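HAT1-interacting factor 1 (Saccharomyces cerevisiae, PDB 4NQ0) chaperones histones H3 and H4 as a component of the nuclear HAT-B histone acetyltransferase complex, also binds H2A-H2B dimers, and takes part in chromatin assembly and telomere silencing. Local coordinates at residues A70-E75 / G243-E248; E250-A255 / C287-W292; K261-Y266 / Q281-V286; R291-D294 / D300-K303; K303-A308 / Q334-E339. One frame throughout, in Å; residues are numbered along the deposited sequence.

How the contacts relate
The five contacts run along an array of helices, from contact 1 to contact 5 with centres about 26 Å apart. Contacts 2 and 3 join the same pair, helices 252-266 and 273-290, their centres about 13 Å apart. Contact 1 meets contact 2 where Glu246 OE2 forms a salt bridge with Arg254 NE (3.1 Å). Contacts 3 and 5 are tied by Glu283 OE1 and Arg304 NH2 at 2.9 Å, contacts 2 and 5 by Arg291 NE and Asp336 OD1 at 3.0 Å. Contact 4, centred about 8 Å from contact 5, ties the turn between helices 273-290 and 298-316. Contacts 2 to 4 lie wholly within the 248-332 region that interacts with H2A-H2B.

Contact 1 (A70-E75 / G243-E248); sequences AVYNME and GDIERE
Tyr72 of helix 61-77 reaches across to helix 229-248 and lays one face of its ring against Ile245, joining the N-terminal helices to a segment that lies largely in the predicted TPR 2. The tight part is this CH-pi contact: Ile245 CG1 stands 3.8 Å from the ring centroid and 19° off the normal, with Tyr72 CD1 at 3.7 Å from that CG1. With Tyr72 CG anti to the backbone N (chi1 167°), the ring is carried out toward the second helix, and the two side chains run past each other in opposite directions. Ile245 is buried, and its CD1 also brushes Tyr72 CB at 4.1 Å.

The solvent side lies at the phenol end, where an exposed residue, Glu248, meets only the ring edge through its CB and CG. Glu248 CB sits near the ring plane, 3.4 Å from Tyr72 OH. The Glu248 chain bends at chi2 and crosses the tyrosine at about a right angle; OE1 of Glu248 is 3.6 Å from Tyr72 OH, a near approach without a hydrogen bond. Asp244 OD2 is engaged by Tyr259 OH.

The segments run nearly parallel, at 22°, with axes 11.4 Å apart, a spacing that one large side chain bridges. Helix 38-51 packs on Val71 and Met74, helix 202-218 touches Glu75 and Glu248, and helices 252-266 and 273-290 touch Arg247.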
# COMPACT_ATOMS: atom_id res chain seq x y z
N ALA A 70 -6.55 8.95 6.56
CA ALA A 70 -7.13 10.22 6.99
C ALA A 70 -6.11 11.33 6.90
O ALA A 70 -6.37 12.38 6.32
CB ALA A 70 -7.67 10.10 8.41
N VAL A 71 -4.93 11.08 7.47
CA VAL A 71 -3.89 12.10 7.55
C VAL A 71 -3.28 12.38 6.17
O VAL A 71 -2.97 13.52 5.85
CB VAL A 71 -2.81 11.69 8.58
CG1 VAL A 71 -1.68 12.68 8.57
CG2 VAL A 71 -3.43 11.61 9.97
N TYR A 72 -3.12 11.35 5.36
CA TYR A 72 -2.67 11.54 3.98
C TYR A 72 -3.60 12.50 3.24
O TYR A 72 -3.15 13.48 2.65
CB TYR A 72 -2.60 10.19 3.24
CG TYR A 72 -2.46 10.30 1.74
CD1 TYR A 72 -1.41 11.02 1.17
CD2 TYR A 72 -3.35 9.67 0.88
CE1 TYR A 72 -1.27 11.12 -0.21
CE2 TYR A 72 -3.22 9.76 -0.50
CZ TYR A 72 -2.17 10.48 -1.03
OH TYR A 72 -2.04 10.58 -2.40
N ASN A 73 -4.90 12.22 3.30
CA ASN A 73 -5.89 13.05 2.62
C ASN A 73 -6.01 14.48 3.15
O ASN A 73 -6.41 15.38 2.41
CB ASN A 73 -7.25 12.37 2.63
CG ASN A 73 -7.44 11.47 1.43
OD1 ASN A 73 -7.53 11.95 0.30
ND2 ASN A 73 -7.51 10.16 1.66
N MET A 74 -5.65 14.68 4.42
CA MET A 74 -5.56 16.01 5.01
C MET A 74 -4.46 16.81 4.33
O MET A 74 -4.62 18.01 4.08
CB MET A 74 -5.28 15.93 6.52
CG MET A 74 -6.49 15.63 7.40
SD MET A 74 -6.03 15.20 9.11
CE MET A 74 -5.19 16.69 9.64
N GLU A 75 -3.34 16.15 4.05
CA GLU A 75 -2.21 16.83 3.42
C GLU A 75 -2.53 17.15 1.96
O GLU A 75 -2.23 18.25 1.50
CB GLU A 75 -0.94 15.98 3.53
CG GLU A 75 0.33 16.67 3.04
CD GLU A 75 0.64 17.97 3.77
OE1 GLU A 75 0.39 18.07 4.99
OE2 GLU A 75 1.16 18.91 3.12
N GLY A 243 2.74 3.12 -1.42
CA GLY A 243 3.20 3.58 -2.72
C GLY A 243 2.51 4.85 -3.16
O GLY A 243 3.17 5.80 -3.60
N ASP A 244 1.18 4.88 -3.04
CA ASP A 244 0.40 6.06 -3.43
C ASP A 244 0.90 7.29 -2.68
O ASP A 244 1.13 8.33 -3.28
CB ASP A 244 -1.08 5.86 -3.13
CG ASP A 244 -1.75 4.82 -4.02
OD1 ASP A 244 -2.87 4.41 -3.65
OD2 ASP A 244 -1.19 4.42 -5.07
N ILE A 245 1.07 7.16 -1.37
CA ILE A 245 1.55 8.29 -0.56
C ILE A 245 2.95 8.74 -0.98
O ILE A 245 3.21 9.93 -1.17
CB ILE A 245 1.57 7.93 0.94
CG1 ILE A 245 0.15 7.73 1.46
CG2 ILE A 245 2.27 9.03 1.75
CD1 ILE A 245 0.09 7.10 2.85
N GLU A 246 3.85 7.77 -1.15
CA GLU A 246 5.22 8.08 -1.56
C GLU A 246 5.24 8.74 -2.94
O GLU A 246 5.98 9.68 -3.15
CB GLU A 246 6.08 6.82 -1.53
CG GLU A 246 6.32 6.31 -0.12
CD GLU A 246 6.89 4.91 -0.08
OE1 GLU A 246 6.53 4.06 -0.93
OE2 GLU A 246 7.71 4.65 0.83
N ARG A 247 4.41 8.25 -3.86
CA ARG A 247 4.24 8.88 -5.17
C ARG A 247 3.79 10.34 -5.02
O ARG A 247 4.37 11.26 -5.61
CB ARG A 247 3.24 8.10 -6.02
CG ARG A 247 3.15 8.56 -7.47
CD ARG A 247 2.17 7.73 -8.29
NE ARG A 247 0.82 7.71 -7.72
CZ ARG A 247 -0.26 7.22 -8.34
NH1 ARG A 247 -1.43 7.25 -7.71
NH2 ARG A 247 -0.18 6.73 -9.57
N GLU A 248 2.76 10.56 -4.21
CA GLU A 248 2.28 11.91 -3.94
C GLU A 248 3.38 12.77 -3.33
O GLU A 248 3.48 13.96 -3.64
CB GLU A 248 1.07 11.87 -2.99
CG GLU A 248 0.36 13.22 -2.84
CD GLU A 248 -0.25 13.71 -4.14
OE1 GLU A 248 -0.77 12.88 -4.91
OE2 GLU A 248 -0.19 14.94 -4.39

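Contact 2 (E250-A255 / C287-W292); sequences EMFSRA and CDALRW
Phe252, at the start of helix 252-266, packs against Trp292 at the C-terminal side of helix 273-290, in the all-helical TPR array of this NASP-family chaperone; 250-255 lies in the predicted TPR 2, and 289-292 in the predicted TPR 3.

The aromatic contact is mainly CH-pi. Trp292 CB stands over the centre of the Phe252 ring, 3.5 Å from the centroid and 9° off the normal. Beyond it the indole leans across: its five-membered ring lies 5.0 Å from the Phe252 ring, centroid to centroid, an oblique pair with planes at 42°. The backbone sets Trp292 CB over the phenyl; a chi1 of -54° then turns the indole so that its CD1 side stays near Phe252 while the six-membered ring leads away. One indole face is in turn covered by Arg291 CG, and the guanidinium of Arg291, which pairs with Asp336, takes Trp292 CZ2 over one of its own faces.

The apolar contact deeper in is modest. Ala255 CB and Ala289 CB, both on buried residues, are 4.5 Å apart; their small size lets the helices come near, and the Phe252 and Ala289 CA atoms are 5.8 Å apart.

Backbone interactions set the position of Phe252. Glu250, with positive phi, is the C-prime residue of a Schellman motif ending the preceding helix, and Met251 takes the N-cap of the next, its O accepting from Ala255 N. Between the two aromatic side chains, Phe252 CE1 lies 3.5 Å from Trp292 CD1.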
# COMPACT_ATOMS: atom_id res chain seq x y z
N GLU A 250 6.46 12.56 -3.99
CA GLU A 250 7.53 12.58 -4.99
C GLU A 250 8.71 11.66 -4.69
O GLU A 250 9.79 11.82 -5.27
CB GLU A 250 8.02 14.02 -5.23
CG GLU A 250 7.03 14.87 -6.00
CD GLU A 250 7.56 16.26 -6.27
OE1 GLU A 250 7.90 16.97 -5.30
OE2 GLU A 250 7.65 16.64 -7.46
N MET A 251 8.50 10.66 -3.83
CA MET A 251 9.49 9.62 -3.60
C MET A 251 9.18 8.45 -4.53
O MET A 251 8.71 7.41 -4.10
CB MET A 251 9.46 9.20 -2.14
CG MET A 251 9.67 10.36 -1.20
SD MET A 251 9.58 9.91 0.52
CE MET A 251 7.84 9.62 0.68
N PHE A 252 9.46 8.65 -5.81
CA PHE A 252 9.08 7.70 -6.85
C PHE A 252 9.79 6.36 -6.77
O PHE A 252 9.19 5.34 -7.07
CB PHE A 252 9.26 8.33 -8.23
CG PHE A 252 8.32 9.47 -8.50
CD1 PHE A 252 7.01 9.22 -8.90
CD2 PHE A 252 8.73 10.79 -8.34
CE1 PHE A 252 6.13 10.26 -9.14
CE2 PHE A 252 7.85 11.83 -8.58
CZ PHE A 252 6.55 11.57 -8.98
N SER A 253 11.05 6.34 -6.35
CA SER A 253 11.80 5.08 -6.24
C SER A 253 11.22 4.22 -5.12
O SER A 253 11.04 3.01 -5.29
CB SER A 253 13.29 5.35 -6.01
OG SER A 253 13.98 4.16 -5.68
N ARG A 254 10.92 4.83 -3.98
CA ARG A 254 10.29 4.13 -2.88
C ARG A 254 8.89 3.67 -3.27
O ARG A 254 8.49 2.54 -2.95
CB ARG A 254 10.25 4.99 -1.61
CG ARG A 254 11.59 5.02 -0.86
CD ARG A 254 11.64 6.06 0.29
NE ARG A 254 10.51 5.93 1.21
CZ ARG A 254 10.45 6.45 2.43
NH1 ARG A 254 11.47 7.15 2.93
NH2 ARG A 254 9.36 6.27 3.17
N ALA A 255 8.16 4.52 -3.98
CA ALA A 255 6.83 4.17 -4.46
C ALA A 255 6.87 2.89 -5.27
O ALA A 255 6.13 1.94 -4.97
CB ALA A 255 6.22 5.29 -5.31
N CYS A 287 4.25 1.21 -13.51
CA CYS A 287 4.56 1.94 -14.74
C CYS A 287 4.34 3.44 -14.62
O CYS A 287 5.14 4.23 -15.13
CB CYS A 287 3.73 1.39 -15.91
SG CYS A 287 4.15 -0.32 -16.28
N ASP A 288 3.26 3.82 -13.94
CA ASP A 288 2.94 5.22 -13.77
C ASP A 288 3.99 5.94 -12.92
O ASP A 288 4.35 7.08 -13.21
CB ASP A 288 1.55 5.41 -13.16
CG ASP A 288 0.93 6.74 -13.56
OD1 ASP A 288 0.60 6.89 -14.75
OD2 ASP A 288 0.77 7.62 -12.69
N ALA A 289 4.49 5.29 -11.88
CA ALA A 289 5.56 5.84 -11.06
C ALA A 289 6.88 5.81 -11.83
O ALA A 289 7.64 6.77 -11.79
CB ALA A 289 5.68 5.08 -9.76
N LEU A 290 7.12 4.71 -12.54
CA LEU A 290 8.33 4.51 -13.33
C LEU A 290 8.60 5.60 -14.36
O LEU A 290 9.75 5.90 -14.65
CB LEU A 290 8.27 3.15 -14.04
CG LEU A 290 9.52 2.46 -14.57
CD1 LEU A 290 10.67 2.51 -13.59
CD2 LEU A 290 9.17 1.01 -14.93
N ARG A 291 7.55 6.21 -14.90
CA ARG A 291 7.78 7.29 -15.87
C ARG A 291 8.48 8.51 -15.26
O ARG A 291 9.18 9.23 -15.96
CB ARG A 291 6.49 7.69 -16.60
CG ARG A 291 5.44 8.32 -15.73
CD ARG A 291 4.04 8.12 -16.32
NE ARG A 291 3.75 9.14 -17.33
CZ ARG A 291 2.80 10.06 -17.24
NH1 ARG A 291 1.97 10.11 -16.20
NH2 ARG A 291 2.65 10.95 -18.22
N TRP A 292 8.35 8.70 -13.94
CA TRP A 292 8.93 9.86 -13.28
C TRP A 292 10.30 9.61 -12.62
O TRP A 292 10.93 10.56 -12.15
CB TRP A 292 7.95 10.38 -12.23
CG TRP A 292 6.62 10.65 -12.84
CD1 TRP A 292 5.46 9.98 -12.61
CD2 TRP A 292 6.34 11.64 -13.84
NE1 TRP A 292 4.45 10.50 -13.40
CE2 TRP A 292 4.97 11.52 -14.16
CE3 TRP A 292 7.10 12.62 -14.49
CZ2 TRP A 292 4.34 12.34 -15.10
CZ3 TRP A 292 6.48 13.44 -15.43
CH2 TRP A 292 5.11 13.29 -15.72

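Contact 3 (K261-Y266 / Q281-V286); sequences KALGYY and QAEFLV
Tyr266 OH and Gln281 OE1 are bridged by one water, which donates to the tyrosine oxygen at 2.9 Å and to Gln281 OE1 at 3.0 Å. Asp237 OD1 is a second hydrogen-bond partner of the Tyr266 hydroxyl, so the water and Asp237 both hold it. The Tyr266 ring meets the other helix edge-on, with Ala282 CB near its plane, 4.4 Å from CE2.

The buried centre belongs to Leu263. A chi1 of -170° puts CG on the far side from the backbone N, and the fork opens over two residues: CD1 touches Ala282 CB at 3.7 Å, and CD2 lies 3.5 Å from Glu283 CD. The Glu283 chain bends at chi2 and crosses the leucine at about a right angle, and its buried carboxylate is satisfied by Arg304 at OE1 and His307 at OE2. Replacing Glu283 by an alanine removes the carboxylate, which would probably leave Arg304 and His307 without their buried partner and Leu263 CD2 with less to pack on.

The segments are antiparallel, at 163° with axes 9.2 Å apart, and Leu263 and Ala282 mark their closest CA atoms. Neighbouring antiparallel helices packed in this way are consistent with the TPR array of this protein.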
# COMPACT_ATOMS: atom_id res chain seq x y z
N LYS A 261 6.25 -4.71 -4.23
CA LYS A 261 6.01 -5.56 -3.06
C LYS A 261 4.55 -5.97 -2.99
O LYS A 261 4.24 -7.12 -2.70
CB LYS A 261 6.41 -4.85 -1.76
CG LYS A 261 7.90 -4.66 -1.57
CD LYS A 261 8.56 -5.74 -0.70
CE LYS A 261 8.12 -5.63 0.75
NZ LYS A 261 9.23 -5.64 1.74
N ALA A 262 3.65 -5.03 -3.27
CA ALA A 262 2.21 -5.31 -3.25
C ALA A 262 1.90 -6.38 -4.29
O ALA A 262 1.23 -7.36 -4.00
CB ALA A 262 1.40 -4.05 -3.53
N LEU A 263 2.44 -6.19 -5.48
CA LEU A 263 2.26 -7.12 -6.58
C LEU A 263 2.72 -8.52 -6.18
O LEU A 263 2.02 -9.49 -6.42
CB LEU A 263 3.01 -6.59 -7.81
CG LEU A 263 2.83 -7.25 -9.17
CD1 LEU A 263 1.41 -7.09 -9.73
CD2 LEU A 263 3.85 -6.63 -10.15
N GLY A 264 3.89 -8.63 -5.56
CA GLY A 264 4.35 -9.93 -5.04
C GLY A 264 3.37 -10.58 -4.06
O GLY A 264 3.20 -11.80 -4.07
N TYR A 265 2.75 -9.78 -3.20
CA TYR A 265 1.80 -10.32 -2.23
C TYR A 265 0.52 -10.81 -2.90
O TYR A 265 0.01 -11.88 -2.57
CB TYR A 265 1.48 -9.30 -1.13
CG TYR A 265 2.45 -9.38 0.03
CD1 TYR A 265 2.24 -10.26 1.08
CD2 TYR A 265 3.60 -8.60 0.06
CE1 TYR A 265 3.12 -10.36 2.13
CE2 TYR A 265 4.49 -8.69 1.11
CZ TYR A 265 4.25 -9.58 2.14
OH TYR A 265 5.11 -9.67 3.19
N TYR A 266 0.01 -10.04 -3.86
CA TYR A 266 -1.19 -10.45 -4.57
C TYR A 266 -0.96 -11.75 -5.34
O TYR A 266 -1.87 -12.55 -5.51
CB TYR A 266 -1.64 -9.35 -5.54
CG TYR A 266 -2.08 -8.06 -4.89
CD1 TYR A 266 -2.84 -8.05 -3.72
CD2 TYR A 266 -1.80 -6.83 -5.48
CE1 TYR A 266 -3.26 -6.86 -3.13
CE2 TYR A 266 -2.22 -5.65 -4.90
CZ TYR A 266 -2.95 -5.67 -3.72
OH TYR A 266 -3.40 -4.50 -3.15
N GLN A 281 -3.91 -3.67 -11.47
CA GLN A 281 -3.77 -2.34 -10.88
C GLN A 281 -2.33 -2.04 -10.42
O GLN A 281 -1.79 -0.97 -10.70
CB GLN A 281 -4.73 -2.18 -9.70
CG GLN A 281 -4.54 -0.87 -8.95
CD GLN A 281 -5.51 -0.70 -7.80
OE1 GLN A 281 -5.77 -1.64 -7.04
NE2 GLN A 281 -6.01 0.51 -7.65
N ALA A 282 -1.72 -2.99 -9.72
CA ALA A 282 -0.34 -2.84 -9.22
C ALA A 282 0.69 -2.74 -10.36
O ALA A 282 1.62 -1.92 -10.31
CB ALA A 282 0.01 -4.00 -8.30
N GLU A 283 0.52 -3.56 -11.40
CA GLU A 283 1.37 -3.46 -12.59
C GLU A 283 1.29 -2.08 -13.21
O GLU A 283 2.31 -1.52 -13.59
CB GLU A 283 0.99 -4.49 -13.65
CG GLU A 283 1.20 -5.94 -13.23
CD GLU A 283 2.61 -6.44 -13.45
OE1 GLU A 283 3.53 -5.62 -13.67
OE2 GLU A 283 2.79 -7.69 -13.38
N PHE A 284 0.09 -1.52 -13.31
CA PHE A 284 -0.05 -0.18 -13.91
C PHE A 284 0.57 0.90 -13.03
O PHE A 284 1.22 1.83 -13.54
CB PHE A 284 -1.52 0.16 -14.20
CG PHE A 284 -1.74 1.59 -14.59
CD1 PHE A 284 -1.40 2.04 -15.85
CD2 PHE A 284 -2.27 2.49 -13.68
CE1 PHE A 284 -1.57 3.37 -16.21
CE2 PHE A 284 -2.46 3.83 -14.03
CZ PHE A 284 -2.11 4.27 -15.30
N LEU A 285 0.36 0.80 -11.72
CA LEU A 285 0.91 1.81 -10.80
C LEU A 285 2.44 1.83 -10.84
O LEU A 285 3.04 2.90 -10.78
CB LEU A 285 0.39 1.59 -9.38
CG LEU A 285 -1.11 1.86 -9.16
CD1 LEU A 285 -1.56 1.32 -7.79
CD2 LEU A 285 -1.44 3.35 -9.28
N VAL A 286 3.05 0.66 -10.95
CA VAL A 286 4.49 0.55 -11.18
C VAL A 286 4.93 1.38 -12.38
O VAL A 286 5.85 2.19 -12.28
CB VAL A 286 4.91 -0.92 -11.38
CG1 VAL A 286 6.31 -1.02 -12.03
CG2 VAL A 286 4.85 -1.69 -10.05
O HOH W 1 -5.36 -2.63 -4.27

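Contact 4 (R291-D294 / D300-K303); sequences RWVD and DKLK
The chain leaves helix 273-290 through the irregular residues 291-294 and turns back into helix 298-316, bringing the CA atoms of Arg291 and Lys301 to 7.6 Å. Lys301 spans that gap. Its chain is extended beyond CG, and its ammonium donates to Val293 O, NZ to O 2.8 Å, the one hydrogen bond between these segments. The donor comes at a C=O...N angle of 145°, tilted 33° from the carbonyl plane. Arg291 O comes to 3.5 Å from Lys301 NZ, a looser polar approach.

Val293 CG1 lies 4.2 Å from Lys301 CE, a light apolar touch beside the polar one; the valine's chi1 of 68° is what brings CG1 to the lysine. Lys301 is buried, and its ammonium has further partners in Gln344 OE1, and weakly in Leu290 O, so carbonyl and amide oxygens surround the charge.

The lysine thus fastens the turn between helices 273-290 and 298-316, within the predicted TPR 3, to the end of helix 323-344: Val340 touches its side chain, Gln344 holds its ammonium, and Arg291 reaches Asp336 on that same helix.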
# COMPACT_ATOMS: atom_id res chain seq x y z
N ARG A 291 7.55 6.21 -14.90
CA ARG A 291 7.78 7.29 -15.87
C ARG A 291 8.48 8.51 -15.26
O ARG A 291 9.18 9.23 -15.96
CB ARG A 291 6.49 7.69 -16.60
CG ARG A 291 5.44 8.32 -15.73
CD ARG A 291 4.04 8.12 -16.32
NE ARG A 291 3.75 9.14 -17.33
CZ ARG A 291 2.80 10.06 -17.24
NH1 ARG A 291 1.97 10.11 -16.20
NH2 ARG A 291 2.65 10.95 -18.22
N TRP A 292 8.35 8.70 -13.94
CA TRP A 292 8.93 9.86 -13.28
C TRP A 292 10.30 9.61 -12.62
O TRP A 292 10.93 10.56 -12.15
CB TRP A 292 7.95 10.38 -12.23
CG TRP A 292 6.62 10.65 -12.84
CD1 TRP A 292 5.46 9.98 -12.61
CD2 TRP A 292 6.34 11.64 -13.84
NE1 TRP A 292 4.45 10.50 -13.40
CE2 TRP A 292 4.97 11.52 -14.16
CE3 TRP A 292 7.10 12.62 -14.49
CZ2 TRP A 292 4.34 12.34 -15.10
CZ3 TRP A 292 6.48 13.44 -15.43
CH2 TRP A 292 5.11 13.29 -15.72
N VAL A 293 10.75 8.37 -12.58
CA VAL A 293 12.00 8.06 -11.91
C VAL A 293 13.16 8.27 -12.89
O VAL A 293 13.22 7.63 -13.93
CB VAL A 293 11.98 6.63 -11.29
CG1 VAL A 293 11.97 5.57 -12.36
CG2 VAL A 293 13.16 6.44 -10.34
N ASP A 294 14.05 9.20 -12.55
CA ASP A 294 15.13 9.59 -13.46
C ASP A 294 16.21 8.52 -13.56
O ASP A 294 16.80 8.32 -14.62
CB ASP A 294 15.79 10.91 -13.02
CG ASP A 294 14.86 12.11 -13.14
OD1 ASP A 294 14.94 12.83 -14.16
OD2 ASP A 294 14.07 12.36 -12.20
N ASP A 300 15.47 -0.36 -19.28
CA ASP A 300 14.73 -1.03 -18.21
C ASP A 300 13.29 -0.53 -18.13
O ASP A 300 12.38 -1.32 -17.88
CB ASP A 300 15.44 -0.86 -16.85
CG ASP A 300 16.80 -1.56 -16.80
OD1 ASP A 300 17.71 -1.05 -16.10
OD2 ASP A 300 16.98 -2.61 -17.47
N LYS A 301 13.07 0.77 -18.33
CA LYS A 301 11.71 1.29 -18.36
C LYS A 301 10.92 0.59 -19.46
O LYS A 301 9.82 0.08 -19.20
CB LYS A 301 11.68 2.80 -18.58
CG LYS A 301 12.20 3.59 -17.42
CD LYS A 301 11.85 5.05 -17.54
CE LYS A 301 12.53 5.84 -16.48
NZ LYS A 301 12.05 7.23 -16.42
N LEU A 302 11.48 0.54 -20.66
CA LEU A 302 10.79 0.00 -21.83
C LEU A 302 10.39 -1.45 -21.63
O LEU A 302 9.28 -1.83 -21.96
CB LEU A 302 11.64 0.14 -23.10
CG LEU A 302 11.71 1.54 -23.71
CD1 LEU A 302 12.70 1.58 -24.90
CD2 LEU A 302 10.31 1.98 -24.14
N LYS A 303 11.30 -2.24 -21.06
CA LYS A 303 11.01 -3.66 -20.81
C LYS A 303 9.83 -3.84 -19.86
O LYS A 303 9.01 -4.73 -20.06
CB LYS A 303 12.23 -4.39 -20.25
CG LYS A 303 13.38 -4.50 -21.22
CD LYS A 303 14.57 -5.30 -20.67
CE LYS A 303 15.79 -5.11 -21.59
NZ LYS A 303 17.00 -5.92 -21.21

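Contact 5 (K303-A308 / Q334-E339); sequences KRFKHA and QDDIDE
Phe305 of helix 298-316 and Asp336 of helix 323-344 meet in the last helical pair of the TPR-like solenoid, where segments run antiparallel at 156° with axes 9.6 Å apart. In the first shell, Asp336 CB sits over the centre of the Phe305 ring in a CH-pi contact, 3.7 Å from the centroid and 11° off the normal. The side chains cross at about a right angle. At the stem of the side chain, Phe305 CB packs on Ile337 CG1 at 3.6 Å, while Ile337 CD1 reaches the stem of Lys306, whose CG is 4.3 Å away.

Further partners surround these groups. Asp336 OD1 is paired with Arg291 NE, which probably fixes the rotation of the carboxylate. Phe305 CG is anti to the carbonyl carbon (chi1 -64°), which turns one ring face to Asp336 CB; Cys287 of helix 273-290 and Val340 also touch the phenylalanine. With Phe305 cut back to an alanine, Asp336 CB would probably lose the ring face it covers and a gap would open between the two helices. Farther out, Leu302 and Lys309 of helix 298-316 also touch Ile337. Beside the CH-pi contact, Phe305 CE2 lies 3.7 Å from Asp336 O.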
# COMPACT_ATOMS: atom_id res chain seq x y z
N LYS A 303 11.30 -2.24 -21.06
CA LYS A 303 11.01 -3.66 -20.81
C LYS A 303 9.83 -3.84 -19.86
O LYS A 303 9.01 -4.73 -20.06
CB LYS A 303 12.23 -4.39 -20.25
CG LYS A 303 13.38 -4.50 -21.22
CD LYS A 303 14.57 -5.30 -20.67
CE LYS A 303 15.79 -5.11 -21.59
NZ LYS A 303 17.00 -5.92 -21.21
N ARG A 304 9.75 -3.01 -18.82
CA ARG A 304 8.65 -3.11 -17.85
C ARG A 304 7.34 -2.61 -18.47
O ARG A 304 6.29 -3.22 -18.27
CB ARG A 304 8.93 -2.33 -16.56
CG ARG A 304 7.92 -2.59 -15.45
CD ARG A 304 8.21 -3.91 -14.74
NE ARG A 304 7.09 -4.38 -13.91
CZ ARG A 304 7.16 -5.37 -13.02
NH1 ARG A 304 8.31 -6.00 -12.77
NH2 ARG A 304 6.06 -5.72 -12.34
N PHE A 305 7.40 -1.50 -19.20
CA PHE A 305 6.21 -1.00 -19.88
C PHE A 305 5.63 -2.05 -20.83
O PHE A 305 4.42 -2.26 -20.86
CB PHE A 305 6.50 0.28 -20.68
CG PHE A 305 6.91 1.46 -19.84
CD1 PHE A 305 6.45 1.62 -18.55
CD2 PHE A 305 7.71 2.45 -20.38
CE1 PHE A 305 6.81 2.70 -17.80
CE2 PHE A 305 8.08 3.54 -19.64
CZ PHE A 305 7.63 3.68 -18.34
N LYS A 306 6.48 -2.70 -21.62
CA LYS A 306 6.01 -3.68 -22.59
C LYS A 306 5.43 -4.91 -21.91
O LYS A 306 4.48 -5.51 -22.40
CB LYS A 306 7.13 -4.08 -23.53
CG LYS A 306 7.45 -3.01 -24.56
CD LYS A 306 8.77 -3.30 -25.26
CE LYS A 306 9.06 -2.25 -26.32
NZ LYS A 306 10.47 -2.36 -26.81
N HIS A 307 6.02 -5.29 -20.79
CA HIS A 307 5.48 -6.36 -19.98
C HIS A 307 4.05 -6.02 -19.52
O HIS A 307 3.15 -6.86 -19.59
CB HIS A 307 6.39 -6.60 -18.77
CG HIS A 307 5.75 -7.38 -17.67
ND1 HIS A 307 5.67 -8.75 -17.68
CD2 HIS A 307 5.14 -6.97 -16.53
CE1 HIS A 307 5.04 -9.16 -16.59
NE2 HIS A 307 4.71 -8.10 -15.88
N ALA A 308 3.85 -4.80 -19.04
CA ALA A 308 2.56 -4.38 -18.51
C ALA A 308 1.54 -4.25 -19.64
O ALA A 308 0.39 -4.67 -19.48
CB ALA A 308 2.71 -3.06 -17.73
N GLN A 334 1.04 3.10 -23.33
CA GLN A 334 1.56 3.39 -24.65
C GLN A 334 2.21 4.79 -24.68
O GLN A 334 3.25 4.98 -25.31
CB GLN A 334 0.47 3.29 -25.71
CG GLN A 334 1.00 3.36 -27.15
CD GLN A 334 1.95 2.23 -27.49
OE1 GLN A 334 1.64 1.06 -27.27
NE2 GLN A 334 3.13 2.57 -28.03
N ASP A 335 1.60 5.76 -24.00
CA ASP A 335 2.21 7.08 -23.87
C ASP A 335 3.57 6.96 -23.18
O ASP A 335 4.55 7.58 -23.60
CB ASP A 335 1.34 8.05 -23.08
CG ASP A 335 -0.03 8.23 -23.68
OD1 ASP A 335 -0.22 7.93 -24.88
OD2 ASP A 335 -0.93 8.68 -22.94
N ASP A 336 3.63 6.14 -22.13
CA ASP A 336 4.89 5.94 -21.40
C ASP A 336 5.99 5.40 -22.32
O ASP A 336 7.13 5.88 -22.29
CB ASP A 336 4.69 5.01 -20.20
CG ASP A 336 3.66 5.53 -19.22
OD1 ASP A 336 3.42 6.75 -19.17
OD2 ASP A 336 3.08 4.72 -18.47
N ILE A 337 5.63 4.42 -23.15
CA ILE A 337 6.56 3.84 -24.12
C ILE A 337 7.03 4.92 -25.11
O ILE A 337 8.23 5.12 -25.30
CB ILE A 337 5.92 2.66 -24.89
CG1 ILE A 337 5.76 1.46 -23.95
CG2 ILE A 337 6.75 2.28 -26.10
CD1 ILE A 337 4.85 0.39 -24.48
N ASP A 338 6.07 5.62 -25.71
CA ASP A 338 6.39 6.74 -26.62
C ASP A 338 7.36 7.74 -25.99
O ASP A 338 8.40 8.03 -26.56
CB ASP A 338 5.12 7.46 -27.05
CG ASP A 338 4.18 6.57 -27.84
OD1 ASP A 338 2.98 6.91 -27.89
OD2 ASP A 338 4.62 5.53 -28.39
N GLU A 339 7.02 8.26 -24.82
CA GLU A 339 7.88 9.21 -24.10
C GLU A 339 9.33 8.73 -23.99
O GLU A 339 10.25 9.47 -24.33
CB GLU A 339 7.32 9.48 -22.71
CG GLU A 339 8.25 10.26 -21.76
CD GLU A 339 8.49 11.70 -22.18
OE1 GLU A 339 7.72 12.22 -23.01
OE2 GLU A 339 9.45 12.31 -21.67